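Local coordinates for protein GRMZM2G135359 pseudokinase (Zea mays, PDB 6CPY) that is a probable membrane-spanning receptor-like pseudokinase, of which this chain is the kinase-fold domain, and may bind ATP, at residues A[75-80]-A[111-116]; A[69-74]-A[117-122]; A[35-40]-A[59-64]; A[49-54]-A[190-195]; A[125-130]-A[182-187]. All coordinates share one frame; numbering follows the deposited sequence.

Interaction 1 (A[75-80]-A[111-116])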
# COMPACT_ATOMS: atom_id res chain seq x y z
N THR A 75 -13.49 15.56 -14.24
CA THR A 75 -13.28 17.01 -14.37
C THR A 75 -14.57 17.86 -14.37
O THR A 75 -14.51 19.08 -14.55
CB THR A 75 -12.48 17.32 -15.65
OG1 THR A 75 -13.28 17.05 -16.81
CG2 THR A 75 -11.22 16.46 -15.73
N SER A 76 -15.72 17.23 -14.17
CA SER A 76 -17.00 17.92 -14.20
C SER A 76 -17.99 17.16 -13.33
O SER A 76 -17.94 15.93 -13.29
CB SER A 76 -17.55 18.01 -15.64
OG SER A 76 -18.93 18.35 -15.65
N ALA A 77 -18.87 17.89 -12.66
CA ALA A 77 -19.97 17.29 -11.91
C ALA A 77 -20.88 16.42 -12.80
O ALA A 77 -21.55 15.52 -12.30
CB ALA A 77 -20.79 18.38 -11.22
N LYS A 78 -20.91 16.71 -14.10
CA LYS A 78 -21.71 15.92 -15.04
C LYS A 78 -21.19 14.49 -15.20
O LYS A 78 -21.93 13.60 -15.62
CB LYS A 78 -21.71 16.59 -16.42
N ASP A 79 -19.92 14.28 -14.90
CA ASP A 79 -19.27 12.98 -15.09
C ASP A 79 -19.15 12.21 -13.76
O ASP A 79 -18.55 11.14 -13.72
CB ASP A 79 -17.89 13.19 -15.70
CG ASP A 79 -17.94 14.00 -17.01
OD1 ASP A 79 -18.96 13.95 -17.72
OD2 ASP A 79 -16.94 14.68 -17.32
N TRP A 80 -19.71 12.75 -12.69
CA TRP A 80 -19.65 12.15 -11.36
C TRP A 80 -21.03 11.65 -10.94
O TRP A 80 -21.97 12.42 -10.85
CB TRP A 80 -19.18 13.22 -10.38
CG TRP A 80 -18.90 12.77 -8.98
CD1 TRP A 80 -19.67 13.00 -7.88
CD2 TRP A 80 -17.75 12.06 -8.52
NE1 TRP A 80 -19.07 12.47 -6.76
CE2 TRP A 80 -17.88 11.89 -7.13
CE3 TRP A 80 -16.60 11.56 -9.15
CZ2 TRP A 80 -16.93 11.23 -6.35
CZ3 TRP A 80 -15.65 10.90 -8.38
CH2 TRP A 80 -15.82 10.74 -6.99
N GLU A 111 -13.67 17.91 -0.95
CA GLU A 111 -14.73 17.92 -1.92
C GLU A 111 -15.06 19.38 -2.14
O GLU A 111 -15.33 20.12 -1.18
CB GLU A 111 -16.00 17.27 -1.38
CG GLU A 111 -15.88 15.85 -0.95
CD GLU A 111 -17.25 15.20 -0.89
OE1 GLU A 111 -17.61 14.54 -1.88
OE2 GLU A 111 -17.98 15.42 0.10
N GLU A 112 -15.06 19.79 -3.39
CA GLU A 112 -15.42 21.15 -3.77
C GLU A 112 -16.08 21.04 -5.11
O GLU A 112 -15.66 20.22 -5.94
CB GLU A 112 -14.17 22.05 -3.82
CG GLU A 112 -14.38 23.43 -4.45
CD GLU A 112 -15.41 24.26 -3.73
OE1 GLU A 112 -15.28 24.43 -2.49
OE2 GLU A 112 -16.35 24.75 -4.40
N GLU A 113 -17.13 21.83 -5.33
CA GLU A 113 -17.88 21.77 -6.59
C GLU A 113 -17.36 22.74 -7.63
O GLU A 113 -17.54 22.50 -8.82
CB GLU A 113 -19.37 22.04 -6.34
CG GLU A 113 -20.08 20.99 -5.50
CD GLU A 113 -19.88 19.58 -6.04
OE1 GLU A 113 -20.12 19.36 -7.25
OE2 GLU A 113 -19.46 18.71 -5.25
N HIS A 114 -16.73 23.83 -7.19
CA HIS A 114 -16.28 24.88 -8.10
C HIS A 114 -14.81 25.27 -7.90
O HIS A 114 -14.50 26.01 -6.96
CB HIS A 114 -17.17 26.12 -7.92
CG HIS A 114 -18.63 25.80 -7.88
ND1 HIS A 114 -19.38 25.88 -6.73
CD2 HIS A 114 -19.48 25.38 -8.85
CE1 HIS A 114 -20.63 25.53 -6.99
NE2 HIS A 114 -20.71 25.22 -8.27
N PRO A 115 -13.90 24.79 -8.75
CA PRO A 115 -14.16 23.80 -9.79
C PRO A 115 -14.26 22.40 -9.21
O PRO A 115 -13.97 22.20 -8.03
CB PRO A 115 -12.94 23.91 -10.69
CG PRO A 115 -11.85 24.30 -9.76
CD PRO A 115 -12.48 25.19 -8.74
N PHE A 116 -14.64 21.44 -10.04
CA PHE A 116 -14.97 20.11 -9.53
C PHE A 116 -13.72 19.45 -8.94
O PHE A 116 -12.69 19.34 -9.60
CB PHE A 116 -15.57 19.22 -10.60
CG PHE A 116 -16.01 17.90 -10.07
CD1 PHE A 116 -17.20 17.79 -9.39
CD2 PHE A 116 -15.21 16.78 -10.20
CE1 PHE A 116 -17.61 16.58 -8.86
CE2 PHE A 116 -15.61 15.56 -9.68
CZ PHE A 116 -16.81 15.47 -9.01

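Interaction 2 (A[69-74]-A[117-122])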
# COMPACT_ATOMS: atom_id res chain seq x y z
N VAL A 69 -1.43 14.02 -2.68
CA VAL A 69 -2.84 14.28 -2.90
C VAL A 69 -3.32 13.43 -4.07
O VAL A 69 -2.82 13.57 -5.18
CB VAL A 69 -3.07 15.76 -3.18
CG1 VAL A 69 -4.53 16.04 -3.51
CG2 VAL A 69 -2.60 16.57 -1.97
N ALA A 70 -4.27 12.53 -3.80
CA ALA A 70 -4.85 11.68 -4.83
C ALA A 70 -6.10 12.38 -5.33
O ALA A 70 -7.01 12.65 -4.54
CB ALA A 70 -5.19 10.31 -4.26
N SER A 71 -6.15 12.65 -6.63
CA SER A 71 -7.21 13.44 -7.23
C SER A 71 -7.89 12.64 -8.33
O SER A 71 -7.22 12.02 -9.16
CB SER A 71 -6.64 14.74 -7.82
OG SER A 71 -7.65 15.56 -8.40
N SER A 72 -9.22 12.66 -8.32
CA SER A 72 -10.01 11.99 -9.33
C SER A 72 -9.67 12.51 -10.72
O SER A 72 -9.30 13.67 -10.88
CB SER A 72 -11.51 12.21 -9.06
OG SER A 72 -12.31 11.55 -10.04
N LEU A 73 -9.81 11.65 -11.72
CA LEU A 73 -9.64 12.06 -13.11
C LEU A 73 -10.88 12.79 -13.63
O LEU A 73 -10.82 13.44 -14.67
CB LEU A 73 -9.35 10.84 -13.98
CG LEU A 73 -8.15 9.98 -13.56
CD1 LEU A 73 -8.04 8.75 -14.46
CD2 LEU A 73 -6.87 10.80 -13.58
N VAL A 74 -11.99 12.68 -12.90
CA VAL A 74 -13.25 13.34 -13.26
C VAL A 74 -13.11 14.86 -13.17
O VAL A 74 -12.67 15.38 -12.15
CB VAL A 74 -14.40 12.85 -12.36
CG1 VAL A 74 -15.68 13.64 -12.62
CG2 VAL A 74 -14.64 11.37 -12.58
N THR A 117 -13.83 19.03 -7.67
CA THR A 117 -12.69 18.50 -6.92
C THR A 117 -13.14 17.31 -6.08
O THR A 117 -14.08 17.41 -5.30
CB THR A 117 -12.15 19.56 -5.94
OG1 THR A 117 -11.93 20.80 -6.63
CG2 THR A 117 -10.85 19.10 -5.27
N ARG A 118 -12.46 16.18 -6.24
CA ARG A 118 -12.66 15.06 -5.34
C ARG A 118 -11.28 14.50 -5.04
O ARG A 118 -10.70 13.80 -5.88
CB ARG A 118 -13.55 13.99 -5.99
CG ARG A 118 -15.02 14.39 -6.13
CD ARG A 118 -15.69 14.50 -4.78
NE ARG A 118 -17.12 14.77 -4.88
CZ ARG A 118 -17.67 15.94 -5.22
NH1 ARG A 118 -16.91 16.98 -5.53
NH2 ARG A 118 -18.99 16.05 -5.27
N VAL A 119 -10.73 14.87 -3.90
CA VAL A 119 -9.38 14.42 -3.53
C VAL A 119 -9.31 13.82 -2.14
O VAL A 119 -10.16 14.08 -1.26
CB VAL A 119 -8.28 15.51 -3.67
CG1 VAL A 119 -8.41 16.33 -4.95
CG2 VAL A 119 -8.18 16.38 -2.44
N MET A 120 -8.26 13.04 -1.94
CA MET A 120 -7.91 12.46 -0.67
C MET A 120 -6.46 12.80 -0.42
O MET A 120 -5.64 12.74 -1.35
CB MET A 120 -8.13 10.93 -0.69
CG MET A 120 -9.60 10.58 -0.77
SD MET A 120 -9.94 8.81 -0.76
CE MET A 120 -11.61 8.81 -1.42
N VAL A 121 -6.16 13.19 0.81
CA VAL A 121 -4.85 13.69 1.18
C VAL A 121 -4.15 12.64 2.03
O VAL A 121 -4.64 12.26 3.10
CB VAL A 121 -4.97 15.00 1.98
CG1 VAL A 121 -3.60 15.52 2.40
CG2 VAL A 121 -5.74 16.04 1.18
N PHE A 122 -2.97 12.20 1.58
CA PHE A 122 -2.24 11.14 2.25
C PHE A 122 -0.88 11.59 2.71
O PHE A 122 -0.34 12.60 2.22
CB PHE A 122 -2.06 9.96 1.30
CG PHE A 122 -3.33 9.26 0.95
CD1 PHE A 122 -3.86 8.30 1.80
CD2 PHE A 122 -3.99 9.54 -0.23
CE1 PHE A 122 -5.03 7.65 1.49
CE2 PHE A 122 -5.15 8.89 -0.55
CZ PHE A 122 -5.68 7.94 0.30
O HOH W 1 -10.28 16.20 -8.23

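Interaction 3 (A[35-40]-A[59-64])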
# COMPACT_ATOMS: atom_id res chain seq x y z
N SER A 35 -9.01 25.90 -1.50
CA SER A 35 -8.06 27.00 -1.50
C SER A 35 -6.78 26.63 -0.73
O SER A 35 -5.68 26.95 -1.17
CB SER A 35 -8.67 28.26 -0.90
OG SER A 35 -9.08 28.06 0.43
N GLU A 36 -6.93 25.96 0.40
CA GLU A 36 -5.76 25.49 1.17
C GLU A 36 -4.90 24.48 0.38
O GLU A 36 -3.67 24.53 0.42
CB GLU A 36 -6.21 24.88 2.50
CG GLU A 36 -5.04 24.52 3.43
CD GLU A 36 -5.48 24.07 4.82
OE1 GLU A 36 -6.70 23.91 5.06
OE2 GLU A 36 -4.59 23.86 5.69
N LEU A 37 -5.55 23.57 -0.32
CA LEU A 37 -4.83 22.59 -1.13
C LEU A 37 -4.18 23.18 -2.37
O LEU A 37 -3.10 22.73 -2.78
CB LEU A 37 -5.75 21.42 -1.49
CG LEU A 37 -6.06 20.55 -0.26
CD1 LEU A 37 -6.93 19.37 -0.67
CD2 LEU A 37 -4.78 20.05 0.40
N GLU A 38 -4.83 24.18 -2.96
CA GLU A 38 -4.24 24.92 -4.07
C GLU A 38 -2.91 25.52 -3.65
O GLU A 38 -1.92 25.40 -4.36
CB GLU A 38 -5.17 26.04 -4.54
CG GLU A 38 -6.43 25.58 -5.25
CD GLU A 38 -7.50 26.67 -5.30
OE1 GLU A 38 -7.14 27.86 -5.19
OE2 GLU A 38 -8.70 26.33 -5.44
N THR A 39 -2.90 26.16 -2.49
CA THR A 39 -1.67 26.72 -1.93
C THR A 39 -0.67 25.60 -1.63
O THR A 39 0.49 25.65 -2.06
CB THR A 39 -1.97 27.52 -0.64
OG1 THR A 39 -2.91 28.57 -0.93
CG2 THR A 39 -0.70 28.13 -0.06
N ALA A 40 -1.14 24.58 -0.92
CA ALA A 40 -0.26 23.48 -0.51
C ALA A 40 0.40 22.76 -1.69
O ALA A 40 1.56 22.36 -1.59
CB ALA A 40 -1.03 22.48 0.33
N GLY A 59 2.31 18.09 -2.28
CA GLY A 59 2.11 19.36 -1.61
C GLY A 59 2.77 19.41 -0.25
O GLY A 59 3.37 18.43 0.22
N THR A 60 2.67 20.57 0.38
CA THR A 60 3.11 20.79 1.75
C THR A 60 2.10 21.67 2.44
O THR A 60 1.82 22.79 1.99
CB THR A 60 4.49 21.48 1.80
OG1 THR A 60 5.41 20.76 0.98
CG2 THR A 60 5.03 21.52 3.24
N LEU A 61 1.53 21.16 3.53
CA LEU A 61 0.56 21.92 4.32
C LEU A 61 1.28 23.04 5.07
O LEU A 61 2.50 23.00 5.24
CB LEU A 61 -0.18 20.99 5.29
CG LEU A 61 -1.05 19.92 4.65
CD1 LEU A 61 -1.58 18.97 5.70
CD2 LEU A 61 -2.21 20.54 3.86
N SER A 62 0.52 24.03 5.53
CA SER A 62 1.12 25.19 6.23
C SER A 62 1.85 24.76 7.52
O SER A 62 2.76 25.45 7.97
CB SER A 62 0.06 26.26 6.53
OG SER A 62 -0.89 25.78 7.45
N SER A 63 1.46 23.61 8.07
CA SER A 63 2.18 22.99 9.20
C SER A 63 3.59 22.49 8.88
O SER A 63 4.36 22.18 9.80
CB SER A 63 1.38 21.78 9.70
OG SER A 63 1.27 20.79 8.67
N GLY A 64 3.92 22.36 7.59
CA GLY A 64 5.18 21.77 7.13
C GLY A 64 5.05 20.30 6.76
O GLY A 64 5.99 19.71 6.23
O HOH W 2 -2.24 24.09 4.70

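Interaction 4 (A[49-54]-A[190-195])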
# COMPACT_ATOMS: atom_id res chain seq x y z
N GLY A 49 2.93 11.05 -9.47
CA GLY A 49 2.61 9.91 -10.32
C GLY A 49 1.14 9.85 -10.67
O GLY A 49 0.42 10.85 -10.57
N SER A 50 0.69 8.67 -11.08
CA SER A 50 -0.68 8.47 -11.54
C SER A 50 -1.09 7.00 -11.47
O SER A 50 -0.23 6.12 -11.55
CB SER A 50 -0.82 8.95 -12.98
OG SER A 50 0.09 8.26 -13.82
N THR A 51 -2.39 6.75 -11.33
CA THR A 51 -2.95 5.40 -11.33
C THR A 51 -4.10 5.33 -12.34
O THR A 51 -4.32 6.27 -13.10
CB THR A 51 -3.45 5.00 -9.92
OG1 THR A 51 -4.60 5.78 -9.56
CG2 THR A 51 -2.35 5.19 -8.86
N SER A 52 -4.84 4.21 -12.35
CA SER A 52 -5.96 4.03 -13.28
C SER A 52 -7.18 4.88 -12.92
O SER A 52 -8.06 5.07 -13.76
CB SER A 52 -6.38 2.55 -13.33
OG SER A 52 -6.99 2.16 -12.11
N THR A 53 -7.24 5.36 -11.69
CA THR A 53 -8.35 6.18 -11.24
C THR A 53 -7.94 7.55 -10.70
O THR A 53 -8.80 8.29 -10.24
CB THR A 53 -9.14 5.46 -10.12
OG1 THR A 53 -8.33 5.35 -8.94
CG2 THR A 53 -9.59 4.07 -10.58
N CYS A 54 -6.65 7.89 -10.73
CA CYS A 54 -6.20 9.13 -10.06
C CYS A 54 -4.83 9.68 -10.48
O CYS A 54 -3.95 8.95 -10.93
CB CYS A 54 -6.21 8.94 -8.53
SG CYS A 54 -4.71 8.26 -7.79
N ASP A 190 -3.21 2.77 -0.33
CA ASP A 190 -4.44 2.54 -1.05
C ASP A 190 -4.87 3.88 -1.66
O ASP A 190 -5.68 4.61 -1.09
CB ASP A 190 -5.51 2.01 -0.12
CG ASP A 190 -6.85 1.80 -0.82
OD1 ASP A 190 -6.91 1.74 -2.07
OD2 ASP A 190 -7.85 1.70 -0.10
N LEU A 191 -4.31 4.17 -2.83
CA LEU A 191 -4.48 5.47 -3.49
C LEU A 191 -5.60 5.50 -4.52
O LEU A 191 -6.11 6.57 -4.87
CB LEU A 191 -3.16 5.87 -4.13
CG LEU A 191 -2.01 6.02 -3.12
CD1 LEU A 191 -0.69 6.20 -3.84
CD2 LEU A 191 -2.25 7.19 -2.17
N GLU A 192 -5.98 4.33 -5.02
CA GLU A 192 -6.98 4.23 -6.08
C GLU A 192 -8.35 4.47 -5.50
O GLU A 192 -8.68 3.98 -4.43
CB GLU A 192 -6.93 2.84 -6.72
CG GLU A 192 -5.65 2.54 -7.49
CD GLU A 192 -5.80 2.70 -8.99
OE1 GLU A 192 -6.47 3.66 -9.44
OE2 GLU A 192 -5.24 1.85 -9.73
N PHE A 193 -9.17 5.23 -6.22
CA PHE A 193 -10.54 5.45 -5.79
C PHE A 193 -11.29 4.13 -5.92
O PHE A 193 -11.09 3.39 -6.90
CB PHE A 193 -11.19 6.57 -6.60
CG PHE A 193 -10.68 7.94 -6.25
CD1 PHE A 193 -9.41 8.35 -6.65
CD2 PHE A 193 -11.46 8.83 -5.52
CE1 PHE A 193 -8.93 9.62 -6.32
CE2 PHE A 193 -10.99 10.09 -5.19
CZ PHE A 193 -9.72 10.48 -5.58
N TRP A 194 -12.13 3.81 -4.94
CA TRP A 194 -12.85 2.53 -4.89
C TRP A 194 -13.96 2.46 -5.94
O TRP A 194 -15.14 2.53 -5.61
CB TRP A 194 -13.46 2.31 -3.49
CG TRP A 194 -12.47 2.05 -2.38
CD1 TRP A 194 -11.10 2.16 -2.43
CD2 TRP A 194 -12.78 1.67 -1.04
NE1 TRP A 194 -10.55 1.86 -1.21
CE2 TRP A 194 -11.56 1.55 -0.33
CE3 TRP A 194 -13.98 1.40 -0.36
CZ2 TRP A 194 -11.51 1.18 1.01
CZ3 TRP A 194 -13.93 1.03 0.97
CH2 TRP A 194 -12.70 0.92 1.65
N ASN A 195 -13.58 2.31 -7.21
CA ASN A 195 -14.55 2.17 -8.30
C ASN A 195 -13.90 1.60 -9.56
O ASN A 195 -13.36 0.49 -9.54
CB ASN A 195 -15.24 3.51 -8.61
CG ASN A 195 -14.26 4.61 -8.97
OD1 ASN A 195 -13.40 4.45 -9.83
ND2 ASN A 195 -14.40 5.77 -8.32

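Interaction 5 (A[125-130]-A[182-187])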
# COMPACT_ATOMS: atom_id res chain seq x y z
N ALA A 125 5.57 9.86 1.05
CA ALA A 125 6.73 8.98 1.24
C ALA A 125 7.85 9.42 0.30
O ALA A 125 7.69 9.32 -0.91
CB ALA A 125 6.35 7.54 0.95
N PRO A 126 8.96 9.93 0.84
CA PRO A 126 9.96 10.54 -0.05
C PRO A 126 10.75 9.59 -0.94
O PRO A 126 11.29 10.03 -1.97
CB PRO A 126 10.91 11.27 0.92
CG PRO A 126 10.65 10.71 2.26
CD PRO A 126 9.25 10.16 2.26
N ASN A 127 10.82 8.31 -0.60
CA ASN A 127 11.69 7.38 -1.34
C ASN A 127 10.97 6.48 -2.35
O ASN A 127 11.49 5.45 -2.74
CB ASN A 127 12.53 6.55 -0.37
CG ASN A 127 13.68 7.35 0.20
OD1 ASN A 127 14.39 8.03 -0.54
ND2 ASN A 127 13.88 7.27 1.50
N GLY A 128 9.77 6.88 -2.77
CA GLY A 128 9.12 6.24 -3.89
C GLY A 128 8.58 4.85 -3.56
O GLY A 128 8.33 4.56 -2.40
N THR A 129 8.43 4.02 -4.59
CA THR A 129 7.83 2.68 -4.44
C THR A 129 8.86 1.58 -4.27
O THR A 129 10.02 1.71 -4.67
CB THR A 129 6.96 2.29 -5.64
OG1 THR A 129 7.78 2.10 -6.80
CG2 THR A 129 5.88 3.36 -5.92
N LEU A 130 8.42 0.48 -3.69
CA LEU A 130 9.28 -0.69 -3.55
C LEU A 130 9.69 -1.20 -4.94
O LEU A 130 10.86 -1.53 -5.16
CB LEU A 130 8.55 -1.78 -2.75
CG LEU A 130 9.25 -3.12 -2.57
CD1 LEU A 130 10.61 -2.97 -1.89
CD2 LEU A 130 8.36 -4.06 -1.77
N ASP A 182 11.56 8.10 4.51
CA ASP A 182 12.91 8.66 4.45
C ASP A 182 14.04 7.74 4.96
O ASP A 182 15.19 7.90 4.54
CB ASP A 182 12.97 10.03 5.15
CG ASP A 182 12.57 9.97 6.62
OD1 ASP A 182 12.20 8.89 7.12
OD2 ASP A 182 12.63 11.04 7.27
N ASP A 183 13.72 6.80 5.85
CA ASP A 183 14.70 5.76 6.26
C ASP A 183 14.29 4.35 5.80
O ASP A 183 14.64 3.33 6.43
CB ASP A 183 14.99 5.82 7.76
CG ASP A 183 13.77 5.59 8.61
OD1 ASP A 183 12.72 5.15 8.08
OD2 ASP A 183 13.87 5.86 9.83
N PHE A 184 13.56 4.32 4.69
CA PHE A 184 13.19 3.10 3.98
C PHE A 184 12.31 2.14 4.77
O PHE A 184 12.39 0.93 4.59
CB PHE A 184 14.45 2.41 3.43
CG PHE A 184 15.17 3.25 2.43
CD1 PHE A 184 14.81 3.22 1.09
CD2 PHE A 184 16.15 4.15 2.84
CE1 PHE A 184 15.45 4.01 0.16
CE2 PHE A 184 16.80 4.96 1.91
CZ PHE A 184 16.45 4.89 0.57
N ALA A 185 11.46 2.68 5.64
CA ALA A 185 10.40 1.88 6.23
C ALA A 185 9.26 1.74 5.22
O ALA A 185 9.07 2.60 4.35
CB ALA A 185 9.90 2.50 7.52
N ALA A 186 8.49 0.66 5.33
CA ALA A 186 7.39 0.41 4.43
C ALA A 186 6.16 1.23 4.79
O ALA A 186 5.81 1.34 5.96
CB ALA A 186 7.02 -1.07 4.44
N LYS A 187 5.49 1.77 3.77
CA LYS A 187 4.13 2.27 3.89
C LYS A 187 3.26 1.68 2.78
O LYS A 187 3.39 2.06 1.60
CB LYS A 187 4.09 3.81 3.91
CG LYS A 187 4.31 4.37 5.31
CD LYS A 187 4.06 5.88 5.39
CE LYS A 187 4.35 6.41 6.77
NZ LYS A 187 3.32 6.04 7.78

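Interaction 1 (A[75-80]-A[111-116])
Phe116 drives its CZ atom against the indole of Trp80, and this is the tight part of the contact: CZ stands 3.3 Å above the indole plane, offset toward the rim and nearest CG at 3.4 Å. The two side chains cross at about a right angle, with the phenyl plane inclined by 57° to the five-membered ring, an oblique pairing. Phe116 holds CG anti to its backbone nitrogen (chi1 -175°), which sends the ring across the gap; there the carbonyl oxygen of Ser76 lies over the ring centre, and CD1 comes to 3.7 Å from Ala77 N. An alanine here would probably cost the Trp80 indole its contact with CZ and leave the loop before helix 82-96 less firmly held to the strand turn. The loose side faces solvent. There Ala77 CB is 4.1 Å from Glu113 OE1, while OE2 of that glutamate is committed to a salt bridge with Arg118. The contact thus joins the loop between strand 66-72 and helix 82-96 to the turn linking strands 106-112 and 117-123 of the kinase N-lobe. No hydrogen bond spans it, so cohesion here rests on apolar and van der Waals contact at the surface.

Interaction 2 (A[69-74]-A[117-122])
Val69, Ala70 and Ser71 pair with Val121, Met120 and Val119 as neighbouring antiparallel strands in the five-stranded sheet of the kinase N-lobe. Three backbone hydrogen bonds hold the ladder: Ala70 N to Met120 O (2.8 Å) and Met120 N to Ala70 O close the hydrogen-bonded pair, and Ser72 N to Arg118 O (3.1 Å) follows it. Apolar contacts lie on both faces. On one, Val69 CG1, set anti to its backbone nitrogen (chi1 176°), packs on Val119 CB at 3.8 Å, while Val119 CG1 lies beside the Ser71 hydroxyl. On the other, Ala70 CB meets the edge of the Phe122 ring, in its plane, 4.0 Å from CE2. By sequence, Ala70 appears to hold the place of the canonical ATP-binding lysine and Phe122 that of the gatekeeper. The charged group is turned elsewhere: Arg118 bends at chi2 and carries its guanidinium to Glu85, Glu111 and Glu113, while its NH1 also donates to Thr117 O, 2.9 Å away, from above the carbonyl plane. At the Ser71 end of the ladder a water joins the strands, 2.7 Å from Ser71 OG and accepting from Arg118 N at 3.0 Å.

Interaction 3 (A[35-40]-A[59-64])
Ala40, at the end of helix 34-40, presses its small side chain against the strand end at Thr60: its CB lies 3.3 Å from Thr60 O. In return, Thr60 N donates to Ala40 O at 2.9 Å. The donor stands above the carbonyl plane, 41° out of it, rather than on a lone pair. Gly59 lets the strand come this close, since its CA is 3.1 Å from Ala40 O and a side chain on it would clash with that oxygen. Leu61 adds the apolar part of the contact. Its CG lies anti to the carbonyl carbon (chi1 -64°), and from there the CD2 branch reaches back to the helix, 4.2 Å from Ala40 CB and 4.3 Å from Leu37 CD2. Leu37 itself turns inward onto Ile67, Val119 and Val121, so the helix covers that face of the N-lobe sheet of the kinase fold, while Leu61 begins the type I turn of the hairpin joining strands 54-60 and 66-72, closed by the hydrogen bond from Gly64 N to Leu61 O. Glu36 takes a different course: it is stretched out, with chi1 (-173°) and chi2 both extended, and so carries its carboxylate along the rim of the contact. There OE2 accepts a hydrogen bond from a water at 2.6 Å, and the same water accepts from Ser62 N at 2.9 Å, tying the helix to the hairpin turn through solvent.

Interaction 4 (A[49-54]-A[190-195])
Glu192 reaches into the loop at Thr51, Ser52 and Thr53, and its side chain can be followed atom by atom. CB lies 3.6 Å from Thr53 OG1. At CG the chain bends (chi2 -101°), passing Thr51 OG1 at 4.0 Å, and so turns the carboxylate in among the three hydroxyls. OE1 accepts from Thr53 OG1 at 2.6 Å through its anti lone pair, and weakly from Thr51 OG1 (2.8 Å) and from Thr53 N. Glu192 OE2 accepts from Ser52 OG at 3.0 Å, met on the syn side and 24° out of the carboxylate plane. Thr53 OG1 gives its proton to OE1 while accepting from Phe193 N (2.8 Å), which couples the loop to the backbone of the 190-195 segment. Beside this polar cluster Cys54 CB abuts the edge of the Phe193 ring, 3.6 Å from CE1. A glycine in place of Glu192 would probably leave these hydroxyls without their shared acceptor and set the loop free to lift. Lys91 NZ also binds the carbonyl oxygens of Asp190 and Glu192. By sequence, residues 49-54 belong to a degenerate glycine-rich loop, and Asp190-Leu191-Glu192 stands where active kinases carry the DFG motif.

Interaction 5 (A[125-130]-A[182-187])
Asn127 lays its carboxamide flat on the ring of Phe184, the amide and ring planes being only 6° apart. The side chains come in at about a right angle to each other, so the amide slides over one face of the ring rather than running along it. ND2 stands 3.6 Å above the ring plane, offset toward the rim on the CZ side, with CG 3.7 Å and OD1 3.9 Å from CZ. Asn127 CG lies anti to its carbonyl carbon (chi1 -77°), and chi2 of -46° turns the amide face to the ring. The amide rotation is fixed further by the hydrogen bond from ND2 to Thr181 O. Phe184 sits in the turn between strands 178-180 and 186-188, and its ring also meets His133 edge-to-face. In a kinase fold this joins the chain that leaves the interlobe hinge to the small hairpin of the C-lobe: a type I turn from Ala125 to Gly128 leads into helix 130-135, where Thr129 is the N-cap and its OG1 accepts from Glu132 N. Backbone hydrogen bonds of Asn127 and Gly128 with Leu180 hold the turn against that hairpin. Nearer the surface the second pair meets without any polar bond. Pro126 presents the CG corner of its ring to the start of the hairpin turn, 3.6 Å from Asp182 N and 3.8 Å from Asp182 CB, while the carboxylate of Asp182 takes no part in this contact.

Interaction 2 is the hub. It meets interaction 1 through a salt bridge between Glu113 OE2 and Arg118 NH2 (2.7 Å), since the two share the turn between neighbouring strands. On the sheet face covered by helix 34-40 it meets interaction 3, with Val119 CG2 3.7 Å from Leu37 CD1. The opposite face leads to interaction 4, its centre about 9 Å away, where Phe122 CD2 packs on Leu191 CD2 at 3.5 Å. By analogy with active kinases, interactions 2 and 4 probably border the region of the nucleotide pocket, which holds no ligand in this apo structure. Interaction 5 belongs to the other lobe, its centre about 21 Å from that of interaction 2 and 19 Å from interaction 4.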